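Local coordinates for protein succinate-semialdehyde dehydrogenase (Synechococcus sp., PDB 4ITA) that oxidises succinic semialdehyde to succinate, probably with NADP+ as the hydride acceptor, as a member of the aldehyde dehydrogenase family, at residues 37-40 / 41-44; 109-113 / 114-118; 336-339 / 340-344; 76-79 / 80-83. All coordinates share one frame; numbering follows the deposited sequence.

Contact 1: residues 37-40 / 41-44. With EDO (1,2-ethanediol), chain S.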
loop_
_atom_site.group_PDB
_atom_site.type_symbol
_atom_site.label_atom_id
_atom_site.label_comp_id
_atom_site.label_asym_id
_atom_site.label_seq_id
_atom_site.Cartn_x
_atom_site.Cartn_y
_atom_site.Cartn_z
ATOM N N ALA A 37 -20.054 -12.170 -10.190
ATOM C CA ALA A 37 -19.033 -12.768 -11.043
ATOM C C ALA A 37 -17.806 -13.174 -10.238
ATOM O O ALA A 37 -17.246 -14.239 -10.472
ATOM C CB ALA A 37 -18.647 -11.826 -12.167
ATOM N N PHE A 38 -17.389 -12.328 -9.296
ATOM C CA PHE A 38 -16.236 -12.625 -8.455
ATOM C C PHE A 38 -16.421 -13.912 -7.662
ATOM O O PHE A 38 -15.486 -14.696 -7.500
ATOM C CB PHE A 38 -15.946 -11.470 -7.492
ATOM C CG PHE A 38 -14.881 -11.797 -6.471
ATOM C CD1 PHE A 38 -13.569 -12.040 -6.873
ATOM C CD2 PHE A 38 -15.187 -11.866 -5.117
ATOM C CE1 PHE A 38 -12.586 -12.356 -5.949
ATOM C CE2 PHE A 38 -14.203 -12.176 -4.182
ATOM C CZ PHE A 38 -12.902 -12.421 -4.596
ATOM N N GLN A 39 -17.631 -14.140 -7.163
ATOM C CA GLN A 39 -17.875 -15.317 -6.339
ATOM C C GLN A 39 -17.594 -16.606 -7.103
ATOM O O GLN A 39 -17.098 -17.578 -6.529
ATOM C CB GLN A 39 -19.290 -15.296 -5.759
ATOM C CG GLN A 39 -19.400 -14.363 -4.573
ATOM C CD GLN A 39 -18.331 -14.653 -3.526
ATOM O OE1 GLN A 39 -18.077 -15.808 -3.173
ATOM N NE2 GLN A 39 -17.687 -13.600 -3.040
ATOM N N ALA A 40 -17.854 -16.596 -8.408
ATOM C CA ALA A 40 -17.537 -17.745 -9.243
ATOM C C ALA A 40 -16.101 -17.685 -9.758
ATOM O O ALA A 40 -15.414 -18.700 -9.813
ATOM C CB ALA A 40 -18.509 -17.846 -10.404
ATOM N N TYR A 41 -15.647 -16.488 -10.119
ATOM C CA TYR A 41 -14.349 -16.324 -10.760
ATOM C C TYR A 41 -13.199 -16.682 -9.823
ATOM O O TYR A 41 -12.188 -17.241 -10.252
ATOM C CB TYR A 41 -14.195 -14.909 -11.327
ATOM C CG TYR A 41 -12.958 -14.731 -12.175
ATOM C CD1 TYR A 41 -12.823 -15.399 -13.390
ATOM C CD2 TYR A 41 -11.929 -13.896 -11.770
ATOM C CE1 TYR A 41 -11.700 -15.244 -14.175
ATOM C CE2 TYR A 41 -10.792 -13.728 -12.555
ATOM C CZ TYR A 41 -10.679 -14.419 -13.750
ATOM O OH TYR A 41 -9.564 -14.265 -14.537
ATOM N N ARG A 42 -13.367 -16.388 -8.538
ATOM C CA ARG A 42 -12.344 -16.701 -7.548
ATOM C C ARG A 42 -12.128 -18.217 -7.449
ATOM O O ARG A 42 -11.094 -18.659 -6.954
ATOM C CB ARG A 42 -12.706 -16.094 -6.180
ATOM C CG ARG A 42 -13.813 -16.861 -5.449
ATOM C CD ARG A 42 -14.520 -16.068 -4.349
ATOM N NE ARG A 42 -13.641 -15.607 -3.281
ATOM C CZ ARG A 42 -14.079 -15.126 -2.120
ATOM N NH1 ARG A 42 -15.386 -15.074 -1.876
ATOM N NH2 ARG A 42 -13.218 -14.707 -1.202
ATOM N N ARG A 43 -13.088 -19.002 -7.926
ATOM C CA ARG A 43 -12.995 -20.463 -7.885
ATOM C C ARG A 43 -12.439 -21.071 -9.168
ATOM O O ARG A 43 -12.219 -22.283 -9.230
ATOM C CB ARG A 43 -14.363 -21.083 -7.581
ATOM C CG ARG A 43 -14.891 -20.759 -6.187
ATOM C CD ARG A 43 -16.339 -21.199 -5.992
ATOM N NE ARG A 43 -16.493 -22.653 -5.945
ATOM C CZ ARG A 43 -16.252 -23.400 -4.871
ATOM N NH1 ARG A 43 -15.828 -22.838 -3.744
ATOM N NH2 ARG A 43 -16.426 -24.715 -4.924
ATOM N N THR A 44 -12.218 -20.254 -10.199
ATOM C CA THR A 44 -11.642 -20.770 -11.442
ATOM C C THR A 44 -10.201 -21.205 -11.246
ATOM O O THR A 44 -9.499 -20.712 -10.367
ATOM C CB THR A 44 -11.680 -19.752 -12.603
ATOM O OG1 THR A 44 -10.961 -18.558 -12.243
ATOM C CG2 THR A 44 -13.115 -19.414 -12.985
HETATM C C1 EDO S . -8.499 -17.430 -6.421
HETATM O O1 EDO S . -9.105 -17.829 -5.179
HETATM C C2 EDO S . -7.048 -17.887 -6.556
HETATM O O2 EDO S . -6.224 -16.854 -7.123
#
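Arg42 reaches back along the last turn of helix 24-41 and lies across the ring of Phe38 and beside the amide of Gln39. Arg42 CB sits 3.7 Å from Phe38 CE1, at the start of the path. With chi1 at 75°, CG is held between the backbone N and the carbonyl carbon, which turns the chain back over the helix end. There CG meets two carbonyl oxygens, Phe38 O and Gln39 O. CD follows over one face of the Phe38 ring, a CH-pi contact with Arg42 CD 4.2 Å from the centroid of the Phe38 ring. The chain bends at chi3, and Arg42 NE comes to 3.5 Å from Phe38 CZ. The guanidinium is inclined to the ring by 32°, with Phe38 CE2 over its centre. At the tip, Arg42 NH1 gives a weak hydrogen bond to Gln39 OE1, the two atoms 3.1 Å apart. That oxygen lies at the guanidinium edge, in its plane, although the amide plane is turned 79° away. Arg42 NH2 makes a long, weak ion pair with Asp409 of the second subunit. Pro122 of strand 115-129 also touches Phe38 and Arg42.

The backbone carries the helix to its end. Arg42 N bonds to Phe38 O at 2.9 Å, and Arg43 N bonds to Ala40 O. Tyr41 O accepts from both Thr44 N and Thr44 OG1, with Thr44 OG1 2.7 Å from Tyr41 O. Tyr41 OH bonds elsewhere, to Leu147 O. This is a helix C-terminus running into a type I beta turn, Tyr41 to Thr44, which leads to helix 46-62.

Contact 2: residues 109-113 / 114-118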
loop_
_atom_site.group_PDB
_atom_site.type_symbol
_atom_site.label_atom_id
_atom_site.label_comp_id
_atom_site.label_asym_id
_atom_site.label_seq_id
_atom_site.Cartn_x
_atom_site.Cartn_y
_atom_site.Cartn_z
ATOM N N THR A 109 7.135 -21.348 5.514
ATOM C CA THR A 109 8.132 -20.887 6.473
ATOM C C THR A 109 8.137 -21.880 7.619
ATOM O O THR A 109 7.083 -22.227 8.146
ATOM C CB THR A 109 7.791 -19.482 7.002
ATOM O OG1 THR A 109 7.891 -18.533 5.931
ATOM C CG2 THR A 109 8.746 -19.073 8.123
ATOM N N GLU A 110 9.318 -22.344 8.002
ATOM C CA GLU A 110 9.422 -23.361 9.039
ATOM C C GLU A 110 9.158 -22.790 10.429
ATOM O O GLU A 110 9.782 -21.812 10.847
ATOM C CB GLU A 110 10.796 -24.040 8.989
ATOM C CG GLU A 110 10.901 -25.314 9.824
ATOM C CD GLU A 110 10.021 -26.442 9.305
ATOM O OE1 GLU A 110 9.685 -27.342 10.102
ATOM O OE2 GLU A 110 9.664 -26.429 8.106
ATOM N N THR A 111 8.195 -23.389 11.121
ATOM C CA THR A 111 7.902 -23.071 12.513
ATOM C C THR A 111 7.604 -24.390 13.206
ATOM O O THR A 111 7.835 -25.458 12.640
ATOM C CB THR A 111 6.677 -22.145 12.663
ATOM O OG1 THR A 111 5.491 -22.827 12.236
ATOM C CG2 THR A 111 6.842 -20.848 11.861
ATOM N N GLN A 112 7.063 -24.329 14.417
ATOM C CA GLN A 112 6.662 -25.562 15.090
ATOM C C GLN A 112 5.320 -26.104 14.595
ATOM O O GLN A 112 4.920 -27.209 14.957
ATOM C CB GLN A 112 6.688 -25.420 16.610
ATOM C CG GLN A 112 8.029 -25.831 17.214
ATOM C CD GLN A 112 7.975 -25.982 18.719
ATOM O OE1 GLN A 112 7.633 -25.040 19.436
ATOM N NE2 GLN A 112 8.309 -27.175 19.207
ATOM N N ALA A 113 4.642 -25.337 13.745
ATOM C CA ALA A 113 3.460 -25.841 13.061
ATOM C C ALA A 113 3.820 -27.042 12.197
ATOM O O ALA A 113 4.943 -27.138 11.688
ATOM C CB ALA A 113 2.847 -24.754 12.191
ATOM N N THR A 114 2.869 -27.957 12.023
ATOM C CA THR A 114 2.996 -28.980 10.991
ATOM C C THR A 114 3.106 -28.316 9.624
ATOM O O THR A 114 3.935 -28.708 8.794
ATOM C CB THR A 114 1.813 -29.961 11.025
ATOM O OG1 THR A 114 1.879 -30.716 12.237
ATOM C CG2 THR A 114 1.851 -30.910 9.830
ATOM N N GLU A 115 2.277 -27.299 9.396
ATOM C CA GLU A 115 2.379 -26.500 8.188
ATOM C C GLU A 115 2.181 -25.045 8.534
ATOM O O GLU A 115 1.236 -24.699 9.231
ATOM C CB GLU A 115 1.338 -26.919 7.143
ATOM C CG GLU A 115 1.697 -28.182 6.376
ATOM C CD GLU A 115 0.815 -28.406 5.165
ATOM O OE1 GLU A 115 0.165 -27.444 4.715
ATOM O OE2 GLU A 115 0.763 -29.550 4.666
ATOM N N SER A 116 3.083 -24.196 8.063
ATOM C CA SER A 116 2.888 -22.757 8.174
ATOM C C SER A 116 3.362 -22.098 6.895
ATOM O O SER A 116 4.453 -22.383 6.402
ATOM C CB SER A 116 3.581 -22.174 9.411
ATOM O OG SER A 116 4.906 -22.647 9.535
ATOM N N TYR A 117 2.512 -21.248 6.336
ATOM C CA TYR A 117 2.803 -20.653 5.044
ATOM C C TYR A 117 1.979 -19.410 4.818
ATOM O O TYR A 117 1.065 -19.099 5.587
ATOM C CB TYR A 117 2.550 -21.650 3.901
ATOM C CG TYR A 117 1.166 -22.286 3.852
ATOM C CD1 TYR A 117 0.871 -23.414 4.608
ATOM C CD2 TYR A 117 0.165 -21.781 3.021
ATOM C CE1 TYR A 117 -0.389 -24.019 4.550
ATOM C CE2 TYR A 117 -1.098 -22.377 2.955
ATOM C CZ TYR A 117 -1.368 -23.496 3.721
ATOM O OH TYR A 117 -2.614 -24.096 3.662
ATOM N N VAL A 118 2.320 -18.701 3.753
ATOM C CA VAL A 118 1.473 -17.636 3.252
ATOM C C VAL A 118 0.888 -18.104 1.926
ATOM O O VAL A 118 1.614 -18.633 1.070
ATOM C CB VAL A 118 2.271 -16.332 3.048
ATOM C CG1 VAL A 118 1.384 -15.238 2.462
ATOM C CG2 VAL A 118 2.891 -15.869 4.372
HETATM O O HOH W 1 5.895 -25.037 7.298
HETATM O O HOH W 2 6.647 -25.553 9.836
#
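Ser116 OG meets two oxygens of the preceding loop, Thr109 O and Thr111 OG1. Ser116 OG donates to Thr109 O at 2.6 Å, nearly along the axis of that carbonyl. Thr111 OG1 donates to Ser116 OG at 2.8 Å. The serine hydroxyl thus both donates and accepts within the loop. Chi1 of 47° sets OG between the backbone N and the carbonyl carbon of Ser116, facing the loop. The methyl of Ala113 packs beside this group, with Ala113 CB 3.9 Å from Ser116 CB.

The next shell fixes the threonine. Thr111 OG1 also accepts from Ala113 N at 3.0 Å, so it passes a chain of bonds from the backbone to the serine. The backbone bond from Thr109 N to Ser116 O, nearly straight at 169°, ties the two ends of the loop together. Two waters bind here as well. One accepts from Ser116 N, the other from Thr111 N.

Farther out, the strand pairs with the C-terminal strand 448-455, and Thr114 OG1 bonds to Lys456 O. Leu425 and Arg424 of the second subunit pack on Thr109 and Thr111. The loop is the connection of a beta hairpin between strands 107-108 and 115-129, beside the subunit interface. It contains an ST turn at Thr111, and a classic beta bulge follows where Thr114 and Glu115 both face Leu455.

Contact 3: residues 336-339 / 340-344. With EDO (1,2-ethanediol), chain G.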
loop_
_atom_site.group_PDB
_atom_site.type_symbol
_atom_site.label_atom_id
_atom_site.label_comp_id
_atom_site.label_asym_id
_atom_site.label_seq_id
_atom_site.Cartn_x
_atom_site.Cartn_y
_atom_site.Cartn_z
ATOM N N LEU A 336 1.250 25.478 -33.260
ATOM C CA LEU A 336 1.302 25.587 -34.713
ATOM C C LEU A 336 0.008 26.185 -35.246
ATOM O O LEU A 336 -1.062 25.973 -34.679
ATOM C CB LEU A 336 1.561 24.226 -35.355
ATOM C CG LEU A 336 2.890 23.585 -34.952
ATOM C CD1 LEU A 336 3.185 22.377 -35.818
ATOM C CD2 LEU A 336 4.024 24.593 -35.046
ATOM N N ASP A 337 0.120 26.938 -36.334
ATOM C CA ASP A 337 -1.045 27.542 -36.963
ATOM C C ASP A 337 -1.682 26.554 -37.931
ATOM O O ASP A 337 -1.490 26.641 -39.145
ATOM C CB ASP A 337 -0.651 28.821 -37.703
ATOM C CG ASP A 337 -1.850 29.580 -38.227
ATOM O OD1 ASP A 337 -1.689 30.334 -39.209
ATOM O OD2 ASP A 337 -2.949 29.425 -37.654
ATOM N N ARG A 338 -2.431 25.605 -37.382
ATOM C CA ARG A 338 -3.100 24.594 -38.189
ATOM C C ARG A 338 -4.201 23.929 -37.387
ATOM O O ARG A 338 -4.263 24.069 -36.164
ATOM C CB ARG A 338 -2.105 23.534 -38.642
ATOM C CG ARG A 338 -1.525 22.740 -37.487
ATOM C CD ARG A 338 -0.323 21.937 -37.926
ATOM N NE ARG A 338 -0.695 20.784 -38.735
ATOM C CZ ARG A 338 0.180 19.990 -39.345
ATOM N NH1 ARG A 338 1.480 20.233 -39.238
ATOM N NH2 ARG A 338 -0.242 18.957 -40.062
ATOM N N ALA A 339 -5.062 23.200 -38.086
ATOM C CA ALA A 339 -6.115 22.428 -37.445
ATOM C C ALA A 339 -5.513 21.344 -36.560
ATOM O O ALA A 339 -4.485 20.755 -36.894
ATOM C CB ALA A 339 -7.028 21.806 -38.491
ATOM N N GLY A 340 -6.168 21.087 -35.437
ATOM C CA GLY A 340 -5.689 20.081 -34.505
ATOM C C GLY A 340 -4.821 20.690 -33.425
ATOM O O GLY A 340 -4.313 21.804 -33.573
ATOM N N TYR A 341 -4.628 19.953 -32.339
ATOM C CA TYR A 341 -3.972 20.503 -31.155
ATOM C C TYR A 341 -2.445 20.386 -31.215
ATOM O O TYR A 341 -1.825 19.812 -30.317
ATOM C CB TYR A 341 -4.504 19.819 -29.890
ATOM C CG TYR A 341 -6.011 19.708 -29.829
ATOM C CD1 TYR A 341 -6.826 20.791 -30.140
ATOM C CD2 TYR A 341 -6.619 18.510 -29.473
ATOM C CE1 TYR A 341 -8.205 20.683 -30.088
ATOM C CE2 TYR A 341 -7.993 18.393 -29.419
ATOM C CZ TYR A 341 -8.779 19.482 -29.724
ATOM O OH TYR A 341 -10.149 19.361 -29.669
ATOM N N PHE A 342 -1.846 20.943 -32.266
ATOM C CA PHE A 342 -0.426 20.759 -32.534
ATOM C C PHE A 342 0.460 21.739 -31.776
ATOM O O PHE A 342 0.232 22.952 -31.797
ATOM C CB PHE A 342 -0.146 20.851 -34.038
ATOM C CG PHE A 342 -0.566 19.629 -34.810
ATOM C CD1 PHE A 342 -1.825 19.551 -35.394
ATOM C CD2 PHE A 342 0.303 18.562 -34.960
ATOM C CE1 PHE A 342 -2.207 18.425 -36.105
ATOM C CE2 PHE A 342 -0.071 17.432 -35.663
ATOM C CZ PHE A 342 -1.330 17.365 -36.240
ATOM N N TYR A 343 1.465 21.187 -31.103
ATOM C CA TYR A 343 2.521 21.958 -30.452
ATOM C C TYR A 343 3.861 21.354 -30.871
ATOM O O TYR A 343 4.033 20.138 -30.828
ATOM C CB TYR A 343 2.362 21.914 -28.929
ATOM C CG TYR A 343 3.098 23.028 -28.231
ATOM C CD1 TYR A 343 2.475 24.242 -27.979
ATOM C CD2 TYR A 343 4.420 22.882 -27.841
ATOM C CE1 TYR A 343 3.140 25.277 -27.358
ATOM C CE2 TYR A 343 5.100 23.917 -27.219
ATOM C CZ TYR A 343 4.454 25.108 -26.979
ATOM O OH TYR A 343 5.132 26.129 -26.355
ATOM N N PRO A 344 4.813 22.194 -31.308
ATOM C CA PRO A 344 6.057 21.676 -31.888
ATOM C C PRO A 344 7.082 21.264 -30.836
ATOM O O PRO A 344 7.040 21.764 -29.708
ATOM C CB PRO A 344 6.591 22.887 -32.657
ATOM C CG PRO A 344 6.158 24.038 -31.825
ATOM C CD PRO A 344 4.781 23.663 -31.319
HETATM C C1 EDO G . -7.194 23.926 -32.052
HETATM O O1 EDO G . -5.785 24.119 -31.873
HETATM C C2 EDO G . -7.495 23.713 -33.533
HETATM O O2 EDO G . -6.626 24.550 -34.305
HETATM O O HOH W 3 -2.118 24.192 -32.879
#
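The guanidinium of Arg338 lies flat on one face of the Phe342 ring, with the planes 25° apart. Arg338 CZ stands 4.2 Å from the centroid of the Phe342 ring and only 7° off the ring normal, so this is a cation-pi stack. Arg338 NE is over the rim of the ring, 3.7 Å from Phe342 CD1. A bend at chi3 lays the guanidinium on the ring, while CG and CD run past its CD1 side. At the ring edge, near its plane, Ala339 O comes to 3.3 Å from Phe342 CD1.

These residues form the loop between strands 328-331 and 346-349, which are antiparallel neighbours at one side of a mixed sheet. The loop turns back at Gly340. Its phi is positive (94°), and at these backbone angles a side chain would run into the carbonyl oxygen of Ala339. Inverse gamma turns centred on Asp337 and Tyr341 flank it.

Leu336 crosses Phe342 near the loop base, with Leu336 CB 4.0 Å from Phe342 CB. The Leu336 and Pro344 side chains run antiparallel past each other, Leu336 CD2 3.9 Å from Pro344 CB. Leu336 N bonds to Phe342 O at 3.1 Å, from above the carbonyl plane. A water lies 2.7 Å from Leu336 O and near Phe342 O. An ethanediol, probably from the crystallisation liquor, donates to Arg338 O and Gly340 O. Ile293 and Pro305 also touch the Phe342 side chain.

Contact 4: residues 76-79 / 80-83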
loop_
_atom_site.group_PDB
_atom_site.type_symbol
_atom_site.label_atom_id
_atom_site.label_comp_id
_atom_site.label_asym_id
_atom_site.label_seq_id
_atom_site.Cartn_x
_atom_site.Cartn_y
_atom_site.Cartn_z
ATOM N N GLY A 76 -4.518 10.767 -30.559
ATOM C CA GLY A 76 -3.525 11.424 -31.403
ATOM C C GLY A 76 -2.102 10.891 -31.437
ATOM O O GLY A 76 -1.258 11.453 -32.137
ATOM N N LYS A 77 -1.804 9.825 -30.701
ATOM C CA LYS A 77 -0.464 9.242 -30.802
ATOM C C LYS A 77 -0.280 8.621 -32.190
ATOM O O LYS A 77 -1.263 8.257 -32.840
ATOM C CB LYS A 77 -0.208 8.208 -29.696
ATOM C CG LYS A 77 -0.832 6.844 -29.935
ATOM C CD LYS A 77 -0.656 5.939 -28.719
ATOM C CE LYS A 77 0.759 5.434 -28.622
ATOM N NZ LYS A 77 1.138 5.097 -27.214
ATOM N N THR A 78 0.960 8.511 -32.660
ATOM C CA THR A 78 1.165 7.972 -34.000
ATOM C C THR A 78 0.630 6.548 -34.092
ATOM O O THR A 78 0.676 5.778 -33.120
ATOM C CB THR A 78 2.639 7.967 -34.428
ATOM O OG1 THR A 78 3.381 7.072 -33.589
ATOM C CG2 THR A 78 3.231 9.370 -34.355
ATOM N N HIS A 79 0.103 6.200 -35.260
ATOM C CA HIS A 79 -0.415 4.861 -35.486
ATOM C C HIS A 79 0.676 3.815 -35.251
ATOM O O HIS A 79 0.420 2.751 -34.675
ATOM C CB HIS A 79 -0.979 4.757 -36.902
ATOM C CG HIS A 79 -1.652 3.453 -37.194
ATOM N ND1 HIS A 79 -1.187 2.578 -38.148
ATOM C CD2 HIS A 79 -2.754 2.879 -36.656
ATOM C CE1 HIS A 79 -1.976 1.516 -38.190
ATOM N NE2 HIS A 79 -2.936 1.677 -37.299
ATOM N N GLN A 80 1.898 4.120 -35.665
ATOM C CA GLN A 80 3.000 3.190 -35.466
ATOM C C GLN A 80 3.301 2.951 -33.988
ATOM O O GLN A 80 3.538 1.813 -33.578
ATOM C CB GLN A 80 4.250 3.648 -36.223
ATOM C CG GLN A 80 4.085 3.612 -37.741
ATOM C CD GLN A 80 3.676 2.240 -38.270
ATOM O OE1 GLN A 80 2.707 2.114 -39.021
ATOM N NE2 GLN A 80 4.420 1.211 -37.890
ATOM N N SER A 81 3.289 4.008 -33.183
ATOM C CA SER A 81 3.520 3.834 -31.746
ATOM C C SER A 81 2.325 3.149 -31.077
ATOM O O SER A 81 2.493 2.440 -30.086
ATOM C CB SER A 81 3.870 5.154 -31.045
ATOM O OG SER A 81 2.798 6.072 -31.058
ATOM N N ALA A 82 1.127 3.346 -31.625
ATOM C CA ALA A 82 -0.064 2.663 -31.113
ATOM C C ALA A 82 -0.035 1.164 -31.427
ATOM O O ALA A 82 -0.512 0.351 -30.632
ATOM C CB ALA A 82 -1.344 3.318 -31.632
ATOM N N ILE A 83 0.544 0.795 -32.568
ATOM C CA ILE A 83 0.767 -0.608 -32.879
ATOM C C ILE A 83 1.699 -1.200 -31.828
ATOM O O ILE A 83 1.421 -2.260 -31.270
ATOM C CB ILE A 83 1.340 -0.790 -34.310
ATOM C CG1 ILE A 83 0.241 -0.554 -35.348
ATOM C CG2 ILE A 83 1.940 -2.181 -34.484
ATOM C CD1 ILE A 83 0.752 -0.445 -36.775
HETATM O O HOH W 4 3.459 3.402 -27.579
HETATM O O HOH W 5 0.592 4.028 -39.999
#
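The His79 ring has the Ile83 side chain over one face, with CG1 above the plane and offset toward the rim. Ile83 CD1 comes to 3.6 Å from His79 CE1. Chi1 of -175° swings the ring away from its own backbone N. A water then links His79 ND1, at 2.9 Å, to Gln80 OE1, whose amide is turned 74° from the ring. The other ring nitrogen, NE2, is bonded to Ser65 O, so both nitrogens have partners.

Thr78 and Ser81 bring their hydroxyls together, with Thr78 OG1 2.8 Å from Ser81 OG. Ala82 N bonds to Thr78 O at 2.9 Å, in the carbonyl plane, and Ile83 N bonds to His79 O. Lys77 runs alongside this turn. Lys77 CE touches Ser81 OG at 3.2 Å, and its CG and CD lie on Ala82 CB. A bend at chi3 turns the ammonium toward a salt bridge with Glu85 and a hydrogen bond to Asn259. A water joins Lys77 NZ to Ser81 O.

Behind the turn, helix 64-75 covers His79, Ala82 and Ile83. Gly76, with positive phi, ends that helix. The short link 76-78 leads into the first turn of helix 79-103, with Thr78 at the N-cap position.

Contacts 3 and 4 are the nearest pair, with centres 18 Å apart and nearest atoms about 7 Å apart. They lie on the same side of the chain's centre. Contacts 1 and 2 are on one side too, with centres 28 Å apart. The second subunit packs on contact 2 but reaches contact 1 through a long, weak ion pair of Arg42. Strand 115-129 connects these two: it begins at Glu115 in contact 2 and runs on past contact 1. Contacts 2 and 3 are the farthest apart, 64 Å between centres. In contact 4 the Lys77 side chain is about 10 Å from the bound NADPH, too far to touch it. No two of the contacts touch.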